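Local coordinates for protein teicoplanin pseudoaglycone deacetylases Orf2 (Actinoplanes teichomyceticus, PDB 3DFF) that probably removes the acetyl group from the sugar of the teicoplanin pseudoaglycone, as a zinc-dependent deacetylase of the PIG-L family, at residues 154-159 with 185-190; 41-46 with 93-98; 19-24 with 224-229. All coordinates share one frame; numbering follows the deposited sequence. Where two conformers were deposited one is given.

Contact 1 of 3, residues 154-159 with 185-190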
loop_
_atom_site.group_PDB
_atom_site.type_symbol
_atom_site.label_atom_id
_atom_site.label_comp_id
_atom_site.label_asym_id
_atom_site.label_seq_id
_atom_site.Cartn_x
_atom_site.Cartn_y
_atom_site.Cartn_z
ATOM N N THR A 154 1.480 7.917 2.117
ATOM C CA THR A 154 0.702 6.677 2.190
ATOM C C THR A 154 -0.200 6.597 0.965
ATOM O O THR A 154 -0.057 7.406 0.046
ATOM C CB THR A 154 -0.108 6.579 3.492
ATOM O OG1 THR A 154 -0.594 5.231 3.604
ATOM C CG2 THR A 154 -1.275 7.560 3.513
ATOM N N CYS A 155 -1.114 5.627 0.934
ATOM C CA CYS A 155 -1.874 5.386 -0.291
ATOM C C CYS A 155 -3.128 6.241 -0.376
ATOM O O CYS A 155 -3.762 6.554 0.640
ATOM C CB CYS A 155 -2.264 3.917 -0.384
ATOM S SG CYS A 155 -3.263 3.338 1.033
ATOM N N ALA A 156 -3.514 6.601 -1.607
ATOM C CA ALA A 156 -4.807 7.243 -1.823
ATOM C C ALA A 156 -6.005 6.291 -1.664
ATOM O O ALA A 156 -7.133 6.753 -1.506
ATOM C CB ALA A 156 -4.843 7.878 -3.231
ATOM N N ALA A 157 -5.748 4.985 -1.723
ATOM C CA ALA A 157 -6.787 3.949 -1.712
ATOM C C ALA A 157 -7.686 4.028 -2.950
ATOM O O ALA A 157 -8.860 3.689 -2.900
ATOM C CB ALA A 157 -7.624 3.945 -0.390
ATOM N N ILE A 158 -7.106 4.448 -4.068
ATOM C CA ILE A 158 -7.756 4.231 -5.363
ATOM C C ILE A 158 -7.947 2.721 -5.524
ATOM O O ILE A 158 -7.037 1.934 -5.235
ATOM C CB ILE A 158 -6.912 4.836 -6.488
ATOM C CG1 ILE A 158 -6.919 6.363 -6.371
ATOM C CG2 ILE A 158 -7.412 4.393 -7.886
ATOM C CD1 ILE A 158 -5.760 7.044 -7.107
ATOM N N GLY A 159 -9.152 2.318 -5.945
ATOM C CA GLY A 159 -9.480 0.898 -6.025
ATOM C C GLY A 159 -10.278 0.387 -4.839
ATOM O O GLY A 159 -10.805 -0.727 -4.883
ATOM N N TRP A 185 0.006 8.693 -2.398
ATOM C CA TRP A 185 0.435 8.301 -3.739
ATOM C C TRP A 185 -0.730 7.722 -4.506
ATOM O O TRP A 185 -1.729 7.274 -3.930
ATOM C CB TRP A 185 1.601 7.303 -3.704
ATOM C CG TRP A 185 1.303 5.998 -3.018
ATOM C CD1 TRP A 185 0.337 5.075 -3.359
ATOM C CD2 TRP A 185 1.982 5.460 -1.880
ATOM N NE1 TRP A 185 0.376 3.997 -2.484
ATOM C CE2 TRP A 185 1.372 4.220 -1.565
ATOM C CE3 TRP A 185 3.035 5.914 -1.080
ATOM C CZ2 TRP A 185 1.818 3.415 -0.493
ATOM C CZ3 TRP A 185 3.458 5.116 0.007
ATOM C CH2 TRP A 185 2.855 3.886 0.266
ATOM N N GLU A 186 -0.593 7.713 -5.828
ATOM C CA GLU A 186 -1.595 7.102 -6.682
ATOM C C GLU A 186 -1.400 5.590 -6.645
ATOM O O GLU A 186 -0.334 5.098 -7.045
ATOM C CB GLU A 186 -1.415 7.655 -8.101
ATOM C CG GLU A 186 -2.479 7.199 -9.043
ATOM C CD GLU A 186 -2.239 7.678 -10.467
ATOM O OE1 GLU A 186 -1.071 7.694 -10.920
ATOM O OE2 GLU A 186 -3.235 8.037 -11.132
ATOM N N ASP A 187 -2.398 4.847 -6.142
ATOM C CA ASP A 187 -2.234 3.391 -5.992
ATOM C C ASP A 187 -2.006 2.757 -7.356
ATOM O O ASP A 187 -2.842 2.915 -8.239
ATOM C CB ASP A 187 -3.459 2.720 -5.339
ATOM C CG ASP A 187 -3.890 3.390 -4.057
ATOM O OD1 ASP A 187 -3.892 2.680 -3.018
ATOM O OD2 ASP A 187 -4.239 4.593 -4.076
ATOM N N LEU A 188 -0.887 2.058 -7.506
ATOM C CA LEU A 188 -0.612 1.279 -8.724
ATOM C C LEU A 188 -0.546 -0.215 -8.438
ATOM O O LEU A 188 -0.069 -0.628 -7.374
ATOM C CB LEU A 188 0.697 1.742 -9.379
ATOM C CG LEU A 188 0.752 3.221 -9.769
ATOM C CD1 LEU A 188 2.129 3.576 -10.267
ATOM C CD2 LEU A 188 -0.276 3.520 -10.862
ATOM N N PRO A 189 -1.000 -1.046 -9.388
ATOM C CA PRO A 189 -1.512 -0.648 -10.712
ATOM C C PRO A 189 -2.990 -0.248 -10.747
ATOM O O PRO A 189 -3.504 0.047 -11.820
ATOM C CB PRO A 189 -1.297 -1.922 -11.535
ATOM C CG PRO A 189 -1.552 -3.020 -10.543
ATOM C CD PRO A 189 -0.987 -2.508 -9.226
ATOM N N TYR A 190 -3.646 -0.185 -9.588
ATOM C CA TYR A 190 -5.092 0.099 -9.468
ATOM C C TYR A 190 -5.551 1.269 -10.318
ATOM O O TYR A 190 -6.624 1.246 -10.918
ATOM C CB TYR A 190 -5.447 0.478 -8.033
ATOM C CG TYR A 190 -5.552 -0.643 -7.038
ATOM C CD1 TYR A 190 -6.696 -1.438 -6.972
ATOM C CD2 TYR A 190 -4.528 -0.872 -6.113
ATOM C CE1 TYR A 190 -6.811 -2.451 -6.023
ATOM C CE2 TYR A 190 -4.635 -1.881 -5.154
ATOM C CZ TYR A 190 -5.779 -2.658 -5.116
ATOM O OH TYR A 190 -5.889 -3.648 -4.174
#
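At the C-terminal edge of the parallel part of the central sheet, strands 151-155 and 182-185 end side by side and release the loops that approach the zinc site. Cys155 and Trp185 form the last parallel bridge: Trp185 N donates to Thr154 O (2.8 Å) and Ala156 N to Trp185 O (3.0 Å). The indole lies against strand 151-155. Trp185 CG stands between the backbone N and the carbonyl carbon (chi1 61°), which puts Thr154 O and Cys155 CA over one ring face, the latter in a CH-pi contact 3.7 Å from the centroid of the five-membered ring. Cys155, a small residue whose CB also lies 3.4 Å from Trp185 NE1, suits this approach.

Farther on, Asp187 sends its carboxylate into the loop 156-158. Asp187 OD2 takes a weak hydrogen bond from Ile158 N (2.9 Å) and lies 2.8 Å from Ala157 N, while OD1 accepts from ND1 of the zinc ligand His164. In the conformer given, Tyr190 CG lies 3.5 Å from Ile158 O, which stands over one ring face. Gly159 suits its backbone angles (phi 99°). An aspartate that holds a loop and probably helps orient a metal-binding histidine is a second-shell element characteristic of zinc hydrolase sites.

Contact 2 of 3, residues 41-46 with 93-98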
loop_
_atom_site.group_PDB
_atom_site.type_symbol
_atom_site.label_atom_id
_atom_site.label_comp_id
_atom_site.label_asym_id
_atom_site.label_seq_id
_atom_site.Cartn_x
_atom_site.Cartn_y
_atom_site.Cartn_z
ATOM N N TYR A 41 7.040 1.405 6.371
ATOM C CA TYR A 41 6.283 0.623 7.354
ATOM C C TYR A 41 5.081 0.028 6.659
ATOM O O TYR A 41 4.288 0.767 6.078
ATOM C CB TYR A 41 5.831 1.546 8.489
ATOM C CG TYR A 41 4.742 0.996 9.400
ATOM C CD1 TYR A 41 4.956 -0.163 10.157
ATOM C CD2 TYR A 41 3.511 1.637 9.504
ATOM C CE1 TYR A 41 3.963 -0.667 10.993
ATOM C CE2 TYR A 41 2.493 1.144 10.340
ATOM C CZ TYR A 41 2.733 -0.017 11.086
ATOM O OH TYR A 41 1.751 -0.516 11.913
ATOM N N THR A 42 4.937 -1.296 6.726
ATOM C CA THR A 42 3.757 -1.945 6.160
ATOM C C THR A 42 2.809 -2.333 7.292
ATOM O O THR A 42 3.187 -3.058 8.205
ATOM C CB THR A 42 4.141 -3.173 5.340
ATOM O OG1 THR A 42 5.023 -2.778 4.272
ATOM C CG2 THR A 42 2.877 -3.846 4.744
ATOM N N VAL A 43 1.584 -1.829 7.208
ATOM C CA VAL A 43 0.526 -2.037 8.202
ATOM C C VAL A 43 0.077 -3.501 8.274
ATOM O O VAL A 43 0.117 -4.116 9.339
ATOM C CB VAL A 43 -0.684 -1.125 7.906
ATOM C CG1 VAL A 43 -1.824 -1.322 8.925
ATOM C CG2 VAL A 43 -0.232 0.333 7.887
ATOM N N PHE A 44 -0.357 -4.053 7.141
ATOM C CA PHE A 44 -0.974 -5.385 7.132
ATOM C C PHE A 44 0.042 -6.476 6.834
ATOM O O PHE A 44 -0.102 -7.267 5.903
ATOM C CB PHE A 44 -2.214 -5.392 6.214
ATOM C CG PHE A 44 -3.316 -4.527 6.735
ATOM C CD1 PHE A 44 -4.141 -4.980 7.769
ATOM C CD2 PHE A 44 -3.489 -3.226 6.255
ATOM C CE1 PHE A 44 -5.163 -4.164 8.311
ATOM C CE2 PHE A 44 -4.509 -2.396 6.792
ATOM C CZ PHE A 44 -5.340 -2.871 7.839
ATOM N N ALA A 45 1.092 -6.502 7.647
ATOM C CA ALA A 45 2.170 -7.488 7.527
ATOM C C ALA A 45 2.149 -8.451 8.716
ATOM O O ALA A 45 3.116 -9.161 8.933
ATOM C CB ALA A 45 3.532 -6.768 7.440
ATOM N N GLY A 46 1.028 -8.485 9.437
ATOM C CA GLY A 46 0.911 -9.284 10.668
ATOM C C GLY A 46 0.982 -10.768 10.388
ATOM O O GLY A 46 0.395 -11.259 9.414
ATOM N N GLY A 93 4.420 -4.369 10.279
ATOM C CA GLY A 93 3.378 -4.183 11.289
ATOM C C GLY A 93 2.678 -5.473 11.695
ATOM O O GLY A 93 2.967 -6.548 11.136
ATOM N N ARG A 94 1.757 -5.336 12.651
ATOM C CA ARG A 94 1.126 -6.456 13.340
ATOM C C ARG A 94 -0.261 -6.815 12.802
ATOM O O ARG A 94 -0.855 -7.796 13.242
ATOM C CB ARG A 94 0.971 -6.102 14.836
ATOM C CG ARG A 94 -0.072 -5.050 15.121
ATOM C CD ARG A 94 -0.182 -4.810 16.629
ATOM N NE ARG A 94 -0.796 -3.531 16.937
ATOM C CZ ARG A 94 -2.054 -3.347 17.318
ATOM N NH1 ARG A 94 -2.906 -4.369 17.441
ATOM N NH2 ARG A 94 -2.453 -2.112 17.583
ATOM N N PHE A 95 -0.788 -6.038 11.860
ATOM C CA PHE A 95 -2.192 -6.200 11.477
ATOM C C PHE A 95 -2.386 -7.265 10.431
ATOM O O PHE A 95 -1.566 -7.398 9.529
ATOM C CB PHE A 95 -2.770 -4.862 11.010
ATOM C CG PHE A 95 -2.707 -3.820 12.081
ATOM C CD1 PHE A 95 -3.680 -3.769 13.070
ATOM C CD2 PHE A 95 -1.608 -2.959 12.158
ATOM C CE1 PHE A 95 -3.586 -2.838 14.116
ATOM C CE2 PHE A 95 -1.497 -2.029 13.209
ATOM C CZ PHE A 95 -2.499 -1.948 14.158
ATOM N N LEU A 96 -3.487 -8.006 10.557
ATOM C CA LEU A 96 -3.750 -9.096 9.634
ATOM C C LEU A 96 -4.387 -8.598 8.344
ATOM O O LEU A 96 -5.405 -7.898 8.374
ATOM C CB LEU A 96 -4.712 -10.098 10.286
ATOM C CG LEU A 96 -4.136 -10.946 11.416
ATOM C CD1 LEU A 96 -5.254 -11.820 11.999
ATOM C CD2 LEU A 96 -3.006 -11.797 10.967
ATOM N N ASP A 97 -3.822 -9.040 7.222
ATOM C CA ASP A 97 -4.441 -8.814 5.921
ATOM C C ASP A 97 -5.921 -9.221 5.961
ATOM O O ASP A 97 -6.278 -10.164 6.651
ATOM C CB ASP A 97 -3.740 -9.630 4.848
ATOM C CG ASP A 97 -4.239 -9.272 3.458
ATOM O OD1 ASP A 97 -5.393 -9.612 3.096
ATOM O OD2 ASP A 97 -3.505 -8.597 2.749
ATOM N N SER A 98 -6.752 -8.532 5.190
ATOM C CA SER A 98 -8.193 -8.840 5.107
ATOM C C SER A 98 -8.488 -10.325 4.915
ATOM O O SER A 98 -9.500 -10.793 5.433
ATOM C CB SER A 98 -8.859 -8.031 3.996
ATOM O OG SER A 98 -8.252 -8.317 2.748
HETATM O O HOH W 1 2.018 -2.463 13.667
HETATM O O HOH W 2 -1.140 -10.104 7.255
#
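Past the end of strand 37-42 and of edge strand 89-92, the two chains stay paired through three backbone hydrogen bonds, Gly93 N to Thr42 O (2.7 Å), Phe95 N to Val43 O and Gly46 N to Phe95 O. These are loops at the C-terminal edge of a Rossmann-like parallel sheet, where this family places its active site. Phe44 centres an inverse gamma turn, a bend consistent with Gly46 N coming round to meet Phe95 O. With no side chain, Gly46 and Gly93 sit directly against the opposite backbone, Gly46 CA lying 3.5 Å from Arg94 O.

Phe95 is the main apolar residue of the contact. Its CD2 meets Val43 CG1 at 3.6 Å, and Val43 O and Tyr41 OH lie at the ring's edge, in its plane. With CG of Phe44 beside its own backbone N (chi1 -66°), the Phe44 ring comes up to the 95-97 chain, CD1 being 3.5 Å from Phe95 CB. Arg94 CG lies over one face of Phe95, while the Arg94 guanidinium forms salt bridges with Asp139 and Glu135 of helix 126-147. Asp97, a zinc ligand in another structure of this protein, accepts at OD1 from Ile99 N and sits beside His16.

Two waters bridge the segments. One joins Tyr41 OH (2.6 Å) to Arg94 N; the other accepts from Asp97 N (2.9 Å) and donates to Gly46 O at 2.9 Å.

Contact 3 of 3, residues 19-24 with 224-229. With ZN (zinc ion), chain B.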
loop_
_atom_site.group_PDB
_atom_site.type_symbol
_atom_site.label_atom_id
_atom_site.label_comp_id
_atom_site.label_asym_id
_atom_site.label_seq_id
_atom_site.Cartn_x
_atom_site.Cartn_y
_atom_site.Cartn_z
ATOM N N ASP A 19 2.727 -2.521 -1.948
ATOM C CA ASP A 19 2.035 -1.330 -2.457
ATOM C C ASP A 19 2.961 -0.126 -2.578
ATOM O O ASP A 19 2.909 0.597 -3.576
ATOM C CB ASP A 19 0.822 -0.959 -1.588
ATOM C CG ASP A 19 -0.316 -1.948 -1.718
ATOM O OD1 ASP A 19 -0.802 -2.179 -2.844
ATOM O OD2 ASP A 19 -0.736 -2.499 -0.685
ATOM N N ALA A 20 3.798 0.087 -1.571
ATOM C CA ALA A 20 4.705 1.249 -1.568
ATOM C C ALA A 20 5.684 1.161 -2.718
ATOM O O ALA A 20 5.995 2.189 -3.365
ATOM C CB ALA A 20 5.467 1.329 -0.226
ATOM N N VAL A 21 6.200 -0.036 -2.969
ATOM C CA VAL A 21 7.170 -0.197 -4.066
ATOM C C VAL A 21 6.472 -0.006 -5.417
ATOM O O VAL A 21 6.936 0.754 -6.267
ATOM C CB VAL A 21 7.946 -1.518 -3.970
ATOM C CG1 VAL A 21 8.817 -1.724 -5.204
ATOM C CG2 VAL A 21 8.801 -1.511 -2.686
ATOM N N LEU A 22 5.341 -0.675 -5.609
ATOM C CA LEU A 22 4.577 -0.513 -6.853
ATOM C C LEU A 22 4.212 0.935 -7.129
ATOM O O LEU A 22 4.261 1.393 -8.290
ATOM C CB LEU A 22 3.270 -1.299 -6.762
ATOM C CG LEU A 22 3.389 -2.801 -6.972
ATOM C CD1 LEU A 22 2.121 -3.477 -6.459
ATOM C CD2 LEU A 22 3.644 -3.139 -8.449
ATOM N N SER A 23 3.818 1.648 -6.083
ATOM C CA SER A 23 3.247 2.984 -6.251
ATOM C C SER A 23 4.262 4.108 -6.155
ATOM O O SER A 23 4.066 5.173 -6.755
ATOM C CB SER A 23 2.125 3.234 -5.241
ATOM O OG SER A 23 1.119 2.243 -5.342
ATOM N N PHE A 24 5.330 3.872 -5.396
ATOM C CA PHE A 24 6.194 4.976 -4.955
ATOM C C PHE A 24 7.665 4.556 -4.904
ATOM O O PHE A 24 8.494 5.272 -4.338
ATOM C CB PHE A 24 5.690 5.489 -3.590
ATOM C CG PHE A 24 6.264 6.827 -3.156
ATOM C CD1 PHE A 24 6.158 7.956 -3.964
ATOM C CD2 PHE A 24 6.871 6.949 -1.915
ATOM C CE1 PHE A 24 6.684 9.194 -3.545
ATOM C CE2 PHE A 24 7.397 8.172 -1.483
ATOM C CZ PHE A 24 7.307 9.293 -2.296
ATOM N N GLN A 224 13.011 -3.293 -11.001
ATOM C CA GLN A 224 13.766 -4.433 -10.471
ATOM C C GLN A 224 13.249 -4.783 -9.067
ATOM O O GLN A 224 13.126 -5.952 -8.729
ATOM C CB GLN A 224 15.263 -4.125 -10.409
ATOM C CG GLN A 224 15.954 -4.149 -11.767
ATOM C CD GLN A 224 17.280 -3.415 -11.780
ATOM O OE1 GLN A 224 17.842 -3.076 -10.736
ATOM N NE2 GLN A 224 17.788 -3.156 -12.982
ATOM N N ALA A 225 12.946 -3.764 -8.272
ATOM C CA ALA A 225 12.426 -3.979 -6.911
ATOM C C ALA A 225 11.053 -4.651 -6.946
ATOM O O ALA A 225 10.805 -5.614 -6.210
ATOM C CB ALA A 225 12.375 -2.676 -6.133
ATOM N N VAL A 226 10.163 -4.160 -7.805
ATOM C CA VAL A 226 8.874 -4.818 -8.003
ATOM C C VAL A 226 9.067 -6.313 -8.283
ATOM O O VAL A 226 8.354 -7.160 -7.733
ATOM C CB VAL A 226 8.058 -4.135 -9.132
ATOM C CG1 VAL A 226 6.822 -4.948 -9.487
ATOM C CG2 VAL A 226 7.681 -2.723 -8.742
ATOM N N GLU A 227 10.075 -6.666 -9.082
ATOM C CA GLU A 227 10.295 -8.064 -9.412
ATOM C C GLU A 227 10.636 -8.957 -8.217
ATOM O O GLU A 227 10.552 -10.180 -8.323
ATOM C CB GLU A 227 11.369 -8.194 -10.497
ATOM C CG GLU A 227 10.898 -7.605 -11.804
ATOM C CD GLU A 227 11.916 -7.735 -12.910
ATOM O OE1 GLU A 227 13.093 -7.375 -12.697
ATOM O OE2 GLU A 227 11.526 -8.197 -13.998
ATOM N N ARG A 228 11.035 -8.351 -7.099
ATOM C CA ARG A 228 11.374 -9.115 -5.906
ATOM C C ARG A 228 10.105 -9.701 -5.310
ATOM O O ARG A 228 10.169 -10.703 -4.598
ATOM C CB ARG A 228 12.100 -8.255 -4.870
ATOM C CG ARG A 228 13.613 -8.358 -4.930
ATOM C CD ARG A 228 14.157 -7.749 -6.199
ATOM N NE ARG A 228 15.623 -7.815 -6.244
ATOM C CZ ARG A 228 16.320 -7.725 -7.375
ATOM N NH1 ARG A 228 15.691 -7.564 -8.535
ATOM N NH2 ARG A 228 17.648 -7.809 -7.350
ATOM N N TYR A 229 8.958 -9.082 -5.611
ATOM C CA TYR A 229 7.675 -9.617 -5.115
ATOM C C TYR A 229 7.199 -10.754 -5.992
ATOM O O TYR A 229 6.164 -10.644 -6.679
ATOM C CB TYR A 229 6.605 -8.521 -4.992
ATOM C CG TYR A 229 6.952 -7.444 -4.004
ATOM C CD1 TYR A 229 6.826 -7.655 -2.619
ATOM C CD2 TYR A 229 7.394 -6.194 -4.439
ATOM C CE1 TYR A 229 7.107 -6.637 -1.703
ATOM C CE2 TYR A 229 7.713 -5.189 -3.537
ATOM C CZ TYR A 229 7.574 -5.413 -2.162
ATOM O OH TYR A 229 7.888 -4.400 -1.305
HETATM ZN ZN ZN B . -2.446 -3.529 -1.426
HETATM O O HOH W 3 6.019 -2.224 -0.978
HETATM O O HOH W 4 -1.220 -5.072 -2.180
HETATM O O HOH W 5 -3.956 -4.229 -2.541
#
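The first turn and a half of helix 19-33 packs against the end of helix 216-226, with Leu22 and Val226 CA atoms 6.2 Å apart; a type I turn from Val226 to Tyr229 then carries the chain off the second helix. No direct hydrogen bond joins the segments, and the interface is mostly apolar, built from Val21, Leu22, Ala225, Val226 and the Tyr229 ring. Val21 is central. Its CG1, anti to the backbone N (chi1 173°), reaches Ala225 CB at 3.8 Å and Val226 CG2, whereas CG2 touches Tyr229 OH at 3.3 Å in the plane of the phenol ring, at its edge. Next to it along the helix, Leu22 CD2 meets Val226 CG1 at 3.8 Å, the two side chains crossing at about a right angle. The small Ala225 allows the valine this close approach.

The phenol has a polar role as well: Tyr229 OH is hydrogen-bonded to Asp79 of helix 71-85 and accepts from a water, 2.9 Å away, that in turn accepts from Val21 N (3.0 Å). An amide in the first turn of a helix has no carbonyl of its own helix to bind, and here the water serves it.

Asp19 turns away from this packing to bind zinc, closely through OD2 (2.1 Å) and at longer range through OD1 (2.6 Å). His16, His164 and two waters complete the coordination. Apolar packing without a direct bond thus holds the helix start, while the same start carries the zinc ligand Asp19.

All three contacts are largely buried, yet their chemistry changes with position. Contacts 1 and 2 both lie at the C-terminal edge of the same sheet, their centres about 17 Å apart, and rely largely on backbone bonds, to which contact 1 adds a carboxylate; contact 2 is at one edge strand and includes the exposed Arg94, whereas contact 1 lies nearer the middle of the chain. Contact 3 joins helices by apolar packing without a direct bond. It touches contact 1, where Leu188 N probably bonds to Ser23 OG (3.0 Å) and Ser23 packs on Trp185. Around the metal, contact 3 supplies a ligand, contact 1 a second-shell carboxylate and contact 2 a nearby aspartate.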